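Local atomic coordinates of odorant-binding protein 47 (Anopheles gambiae, PDB entry 3PM2), a protein that binds small hydrophobic odorants such as indole, menthol and citronellal and is thought to carry them through the aqueous fluid around olfactory sensory dendrites. Residues A[38-41]-A[42-46]; A[92-95]-A[96-99]; A[98-101]-A[102-106]. All coordinates share one frame; numbering follows the deposited sequence.

Contact 1: A[38-41]-A[42-46]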
loop_
_atom_site.group_PDB
_atom_site.type_symbol
_atom_site.label_atom_id
_atom_site.label_comp_id
_atom_site.label_asym_id
_atom_site.label_seq_id
_atom_site.Cartn_x
_atom_site.Cartn_y
_atom_site.Cartn_z
ATOM N N ILE A 38 -10.934 4.815 -5.669
ATOM C CA ILE A 38 -10.940 5.485 -4.347
ATOM C C ILE A 38 -12.337 5.609 -3.696
ATOM O O ILE A 38 -12.458 5.463 -2.486
ATOM C CB ILE A 38 -10.148 6.829 -4.343
ATOM C CG1 ILE A 38 -9.885 7.349 -2.900
ATOM C CG2 ILE A 38 -10.830 7.890 -5.224
ATOM C CD1 ILE A 38 -9.017 6.455 -2.033
ATOM N N GLY A 39 -13.351 5.832 -4.523
ATOM C CA GLY A 39 -14.736 6.008 -4.106
ATOM C C GLY A 39 -15.210 4.830 -3.281
ATOM O O GLY A 39 -15.590 4.977 -2.112
ATOM N N GLN A 40 -15.122 3.647 -3.865
ATOM C CA GLN A 40 -15.527 2.449 -3.155
ATOM C C GLN A 40 -14.528 2.093 -2.057
ATOM O O GLN A 40 -14.947 1.535 -1.050
ATOM C CB GLN A 40 -15.890 1.282 -4.092
ATOM C CG GLN A 40 -14.731 0.526 -4.721
ATOM C CD GLN A 40 -15.121 -0.931 -4.930
ATOM O OE1 GLN A 40 -16.204 -1.250 -5.472
ATOM N NE2 GLN A 40 -14.242 -1.858 -4.527
ATOM N N THR A 41 -13.228 2.409 -2.230
ATOM C CA THR A 41 -12.244 2.109 -1.176
ATOM C C THR A 41 -12.611 2.838 0.135
ATOM O O THR A 41 -12.599 2.238 1.222
ATOM C CB THR A 41 -10.815 2.298 -1.676
ATOM O OG1 THR A 41 -10.643 1.432 -2.807
ATOM C CG2 THR A 41 -9.760 1.953 -0.610
ATOM N N LYS A 42 -12.977 4.112 0.013
ATOM C CA LYS A 42 -13.392 4.941 1.170
ATOM C C LYS A 42 -14.656 4.368 1.781
ATOM O O LYS A 42 -14.743 4.288 3.005
ATOM C CB LYS A 42 -13.560 6.406 0.761
ATOM C CG LYS A 42 -12.204 7.064 0.500
ATOM C CD LYS A 42 -12.322 8.528 0.192
ATOM C CE LYS A 42 -11.028 9.223 0.510
ATOM N NZ LYS A 42 -11.058 10.647 0.063
ATOM N N ARG A 43 -15.617 3.907 0.948
ATOM C CA ARG A 43 -16.837 3.290 1.474
ATOM C C ARG A 43 -16.487 2.044 2.286
ATOM O O ARG A 43 -17.057 1.812 3.358
ATOM C CB ARG A 43 -17.808 2.912 0.341
ATOM C CG ARG A 43 -18.575 4.107 -0.200
ATOM C CD ARG A 43 -19.851 3.695 -0.910
ATOM N NE ARG A 43 -20.899 3.234 0.009
ATOM C CZ ARG A 43 -22.160 3.034 -0.354
ATOM N NH1 ARG A 43 -22.540 3.245 -1.612
ATOM N NH2 ARG A 43 -23.052 2.628 0.533
ATOM N N GLN A 44 -15.554 1.232 1.766
ATOM C CA GLN A 44 -15.123 -0.006 2.449
ATOM C C GLN A 44 -14.403 0.258 3.780
ATOM O O GLN A 44 -14.405 -0.625 4.637
ATOM C CB GLN A 44 -14.291 -0.889 1.534
ATOM C CG GLN A 44 -15.069 -1.432 0.315
ATOM C CD GLN A 44 -14.131 -2.155 -0.612
ATOM O OE1 GLN A 44 -12.976 -1.749 -0.807
ATOM N NE2 GLN A 44 -14.589 -3.273 -1.159
ATOM N N MET A 45 -13.829 1.454 3.985
ATOM C CA MET A 45 -13.225 1.788 5.287
ATOM C C MET A 45 -14.276 1.936 6.390
ATOM O O MET A 45 -13.909 1.960 7.564
ATOM C CB MET A 45 -12.510 3.140 5.226
ATOM C CG MET A 45 -11.228 3.095 4.547
ATOM S SD MET A 45 -10.665 4.808 4.519
ATOM C CE MET A 45 -9.893 4.754 2.965
ATOM N N ALA A 46 -15.556 2.145 6.018
ATOM C CA ALA A 46 -16.663 2.370 6.949
ATOM C C ALA A 46 -17.540 1.127 7.056
ATOM O O ALA A 46 -18.752 1.229 7.300
ATOM C CB ALA A 46 -17.493 3.570 6.473
HETATM O O HOH W 1 -11.656 -1.182 -3.145
#

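Contact 2: A[92-95]-A[96-99]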
loop_
_atom_site.group_PDB
_atom_site.type_symbol
_atom_site.label_atom_id
_atom_site.label_comp_id
_atom_site.label_asym_id
_atom_site.label_seq_id
_atom_site.Cartn_x
_atom_site.Cartn_y
_atom_site.Cartn_z
ATOM N N TRP A 92 18.724 2.050 0.433
ATOM C CA TRP A 92 17.452 1.521 -0.061
ATOM C C TRP A 92 17.419 0.067 -0.512
ATOM O O TRP A 92 16.363 -0.552 -0.402
ATOM C CB TRP A 92 16.829 2.454 -1.085
ATOM C CG TRP A 92 16.321 3.742 -0.490
ATOM C CD1 TRP A 92 16.831 4.990 -0.700
ATOM C CD2 TRP A 92 15.187 3.913 0.384
ATOM N NE1 TRP A 92 16.083 5.931 -0.021
ATOM C CE2 TRP A 92 15.093 5.294 0.683
ATOM C CE3 TRP A 92 14.294 3.023 1.012
ATOM C CZ2 TRP A 92 14.096 5.818 1.513
ATOM C CZ3 TRP A 92 13.290 3.548 1.833
ATOM C CH2 TRP A 92 13.209 4.926 2.088
ATOM N N ASN A 93 18.558 -0.502 -0.957
ATOM C CA ASN A 93 18.610 -1.906 -1.386
ATOM C C ASN A 93 18.146 -2.847 -0.272
ATOM O O ASN A 93 17.156 -3.566 -0.461
ATOM C CB ASN A 93 20.011 -2.293 -1.881
ATOM C CG ASN A 93 20.064 -3.692 -2.423
ATOM O OD1 ASN A 93 20.444 -4.640 -1.728
ATOM N ND2 ASN A 93 19.628 -3.853 -3.655
ATOM N N LYS A 94 18.844 -2.805 0.893
ATOM C CA LYS A 94 18.536 -3.633 2.061
ATOM C C LYS A 94 17.196 -3.287 2.679
ATOM O O LYS A 94 16.483 -4.199 3.086
ATOM C CB LYS A 94 19.636 -3.547 3.137
ATOM C CG LYS A 94 19.702 -4.778 4.043
ATOM C CD LYS A 94 20.457 -5.934 3.373
ATOM C CE LYS A 94 19.638 -7.201 3.347
ATOM N NZ LYS A 94 20.094 -8.130 2.278
ATOM N N ILE A 95 16.867 -1.986 2.787
ATOM C CA ILE A 95 15.596 -1.552 3.363
ATOM C C ILE A 95 14.454 -2.163 2.547
ATOM O O ILE A 95 13.549 -2.747 3.126
ATOM C CB ILE A 95 15.493 -0.009 3.424
ATOM C CG1 ILE A 95 16.543 0.588 4.404
ATOM C CG2 ILE A 95 14.074 0.403 3.805
ATOM C CD1 ILE A 95 16.550 2.170 4.447
ATOM N N THR A 96 14.568 -2.104 1.208
ATOM C CA THR A 96 13.568 -2.648 0.275
ATOM C C THR A 96 13.451 -4.152 0.390
ATOM O O THR A 96 12.340 -4.653 0.579
ATOM C CB THR A 96 13.810 -2.138 -1.157
ATOM O OG1 THR A 96 13.746 -0.714 -1.149
ATOM C CG2 THR A 96 12.786 -2.669 -2.157
ATOM N N LEU A 97 14.588 -4.877 0.343
ATOM C CA LEU A 97 14.568 -6.339 0.491
ATOM C C LEU A 97 13.950 -6.771 1.841
ATOM O O LEU A 97 13.103 -7.657 1.854
ATOM C CB LEU A 97 15.966 -6.933 0.306
ATOM C CG LEU A 97 16.546 -6.855 -1.108
ATOM C CD1 LEU A 97 18.055 -7.095 -1.081
ATOM C CD2 LEU A 97 15.886 -7.880 -2.041
ATOM N N ASP A 98 14.316 -6.086 2.953
ATOM C CA ASP A 98 13.760 -6.367 4.274
ATOM C C ASP A 98 12.249 -6.084 4.301
ATOM O O ASP A 98 11.496 -6.881 4.864
ATOM C CB ASP A 98 14.472 -5.550 5.374
ATOM C CG ASP A 98 15.908 -5.973 5.721
ATOM O OD1 ASP A 98 16.434 -6.916 5.071
ATOM O OD2 ASP A 98 16.507 -5.352 6.637
ATOM N N ALA A 99 11.816 -4.962 3.681
ATOM C CA ALA A 99 10.399 -4.573 3.631
ATOM C C ALA A 99 9.562 -5.645 2.904
ATOM O O ALA A 99 8.530 -6.046 3.426
ATOM C CB ALA A 99 10.255 -3.233 2.937
#

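Contact 3: A[98-101]-A[102-106]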
loop_
_atom_site.group_PDB
_atom_site.type_symbol
_atom_site.label_atom_id
_atom_site.label_comp_id
_atom_site.label_asym_id
_atom_site.label_seq_id
_atom_site.Cartn_x
_atom_site.Cartn_y
_atom_site.Cartn_z
ATOM N N ASP A 98 14.316 -6.086 2.953
ATOM C CA ASP A 98 13.760 -6.367 4.274
ATOM C C ASP A 98 12.249 -6.084 4.301
ATOM O O ASP A 98 11.496 -6.881 4.864
ATOM C CB ASP A 98 14.472 -5.550 5.374
ATOM C CG ASP A 98 15.908 -5.973 5.721
ATOM O OD1 ASP A 98 16.434 -6.916 5.071
ATOM O OD2 ASP A 98 16.507 -5.352 6.637
ATOM N N ALA A 99 11.816 -4.962 3.681
ATOM C CA ALA A 99 10.399 -4.573 3.631
ATOM C C ALA A 99 9.562 -5.645 2.904
ATOM O O ALA A 99 8.530 -6.046 3.426
ATOM C CB ALA A 99 10.255 -3.233 2.937
ATOM N N ILE A 100 10.060 -6.162 1.767
ATOM C CA ILE A 100 9.381 -7.211 0.991
ATOM C C ILE A 100 9.253 -8.493 1.821
ATOM O O ILE A 100 8.170 -9.079 1.883
ATOM C CB ILE A 100 10.064 -7.450 -0.381
ATOM C CG1 ILE A 100 9.978 -6.208 -1.288
ATOM C CG2 ILE A 100 9.457 -8.690 -1.087
ATOM C CD1 ILE A 100 10.935 -6.233 -2.485
ATOM N N ASP A 101 10.338 -8.893 2.487
ATOM C CA ASP A 101 10.338 -10.097 3.320
ATOM C C ASP A 101 9.300 -9.978 4.445
ATOM O O ASP A 101 8.510 -10.896 4.649
ATOM C CB ASP A 101 11.738 -10.366 3.884
ATOM C CG ASP A 101 11.923 -11.799 4.313
ATOM O OD1 ASP A 101 11.699 -12.712 3.463
ATOM O OD2 ASP A 101 12.272 -12.022 5.493
ATOM N N GLY A 102 9.300 -8.847 5.136
ATOM C CA GLY A 102 8.382 -8.606 6.248
ATOM C C GLY A 102 6.925 -8.553 5.839
ATOM O O GLY A 102 6.063 -9.028 6.585
ATOM N N CYS A 103 6.642 -7.972 4.660
ATOM C CA CYS A 103 5.268 -7.841 4.149
ATOM C C CYS A 103 4.690 -9.159 3.691
ATOM O O CYS A 103 3.539 -9.455 4.013
ATOM C CB CYS A 103 5.170 -6.753 3.080
ATOM S SG CYS A 103 5.512 -5.091 3.728
ATOM N N PHE A 104 5.510 -9.998 3.037
ATOM C CA PHE A 104 5.067 -11.329 2.588
ATOM C C PHE A 104 4.889 -12.250 3.803
ATOM O O PHE A 104 3.940 -13.040 3.833
ATOM C CB PHE A 104 6.032 -11.929 1.538
ATOM C CG PHE A 104 5.681 -11.494 0.125
ATOM C CD1 PHE A 104 4.760 -12.212 -0.634
ATOM C CD2 PHE A 104 6.221 -10.331 -0.421
ATOM C CE1 PHE A 104 4.407 -11.790 -1.929
ATOM C CE2 PHE A 104 5.888 -9.922 -1.723
ATOM C CZ PHE A 104 4.992 -10.659 -2.476
ATOM N N LYS A 105 5.764 -12.106 4.831
ATOM C CA LYS A 105 5.664 -12.882 6.086
ATOM C C LYS A 105 4.349 -12.543 6.811
ATOM O O LYS A 105 3.629 -13.452 7.253
ATOM C CB LYS A 105 6.866 -12.588 6.994
ATOM C CG LYS A 105 7.134 -13.655 8.046
ATOM C CD LYS A 105 8.006 -13.100 9.170
ATOM C CE LYS A 105 8.561 -14.170 10.085
ATOM N NZ LYS A 105 7.505 -14.823 10.900
ATOM N N MET A 106 4.026 -11.247 6.897
ATOM C CA MET A 106 2.799 -10.727 7.501
ATOM C C MET A 106 1.575 -11.271 6.764
ATOM O O MET A 106 0.635 -11.751 7.406
ATOM C CB MET A 106 2.812 -9.179 7.536
ATOM C CG MET A 106 1.522 -8.550 8.124
ATOM S SD MET A 106 0.205 -8.320 6.896
ATOM C CE MET A 106 0.934 -6.964 5.911
#

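Contact 1: A[38-41]-A[42-46]
K42 lies against I38, one helical turn back. K42 N donates to I38 O at 2.9 Å, a nearly straight bond (163°). The two side chains slant across each other. With the lysine chain extended beyond CG, its CG, CD and CE pass beside I38 CD1 and CG1. K42 CE comes to 4.1 Å from I38 CG1. R43 N bonds G39 O at 3.2 Å. R43 CG lies near G39 O, and R43 CB is nearer Q40 O. The guanidinium group turns outward to a cation-pi contact with F124. This part of the chain lies toward the C-terminal end of helix 27-44, one of the helices of this C-plus odorant-binding protein, and it packs on helix 55-63 through Q40 and T41. Q44 N donates to Q40 O. The Q44 and Q40 side chains run alongside each other in the same direction, with their amide planes 56° apart. One water joins Q40, Q44 and T41. It accepts from Q40 NE2 at 3.0 Å. It donates to Q44 OE1 (2.7 Å) and to T41 OG1 (2.8 Å). T41 OG1 also bonds W37 O. Q40 OE1 accepts from the backbone N of Q128, and Q44 NE2 hydrogen-bonds the carboxylate of E127. M45 N makes a weak bond to T41 O (3.1 Å, 132°). M45 CG lies 3.7 Å from T41 O.

Contact 2: A[92-95]-A[96-99]
T96 turns its hydroxyl back onto the carbonyl of W92. T96 OG1 stands anti to its own carbonyl carbon (chi1 -59°), which brings it to 2.7 Å from W92 O as donor. T96 N donates to W92 O as well, at 2.9 Å. The two donors arrive from opposite faces of the carbonyl plane, so this oxygen, between two buried residues, takes two bonds. I95 sends CD1 over one face of the W92 indole, displaced toward the rim of the ring. This is the first part of helix 92-109, and the i to i+4 backbone bonds continue with L97 N to N93 O and A99 N to I95 O. A99 packs on helix 133-147, N93 and L97 on helix 74-85, and T96 on both. N93 and L97 slant across each other, with N93 OD1 3.5 Å from L97 CD1. K94 bends at chi2 and chi3, and its chain passes across D98. The approach is made by carbon: K94 CE lies 3.6 Å from D98 OD1. K94 NZ stays 4.8 Å from D98 OD1, so the opposite charges are near but not in contact. K94 NZ lies 4.1 Å from L97 CD1, a plain van der Waals contact.

Contact 3: A[98-101]-A[102-106]
G102 N donates to D98 O at 3.0 Å, close to linear (164°). G102 puts only backbone into the contact. D101, the residue before it, also lies on the exposed side of the helix. D101 O accepts from K105 N at 3.0 Å, and K105 CB rests near the same oxygen while the lysine chain leads away. The D101 carboxylate is carried outward, with CG anti to the backbone N (chi1 -159°). Its OD1 forms a salt bridge with R74 of helix 74-85, so this charge ties the helix to a neighbour. Both D101 and G102 belong to the middle of helix 92-109, which is stitched to helix 133-147 by the C103-C140 disulfide, one of the cross-links of this cysteine-rich, C-plus odorant-binding protein. I100 makes the apolar part of the contact. Its side chain and that of F104 lie side by side and point the same way. I100 CG2 touches the ring at F104 CD2 (3.7 Å). The ring also presents its edge to the backbone: I100 O lies in the ring plane, 3.3 Å from F104 CD2, and accepts from F104 N. Beyond the pair, I100 packs on L77 and T78 of helix 74-85 and on M141 of helix 133-147. C103 N donates to A99 O. With SG anti to its own carbonyl carbon (chi1 -65°), the C103 sulfur SG comes within 3.2 Å of A99 O.

Contacts 2 and 3 are overlapping stretches of helix 92-109 and share D98 and A99; their centres are about 10 Å apart. Contact 1 lies toward the end of helix 27-44 across the chain's centre, about 30 Å from contact 2 and 26 Å from contact 3, centre to centre. All three are partly buried. In each, buried residues share the helix with exposed ones. The chemistry differs. Contact 1 relies on a water and on glutamine amides bonded to E127 and Q128. Contact 2 has a hydroxyl-to-carbonyl bond between two buried residues. Contact 3 has an aliphatic-aromatic pair, and its C103 and D101 bond outward to C140 and R74. Contacts 2 and 3 both face helices 74-85 and 133-147, while contact 1 meets helix 55-63.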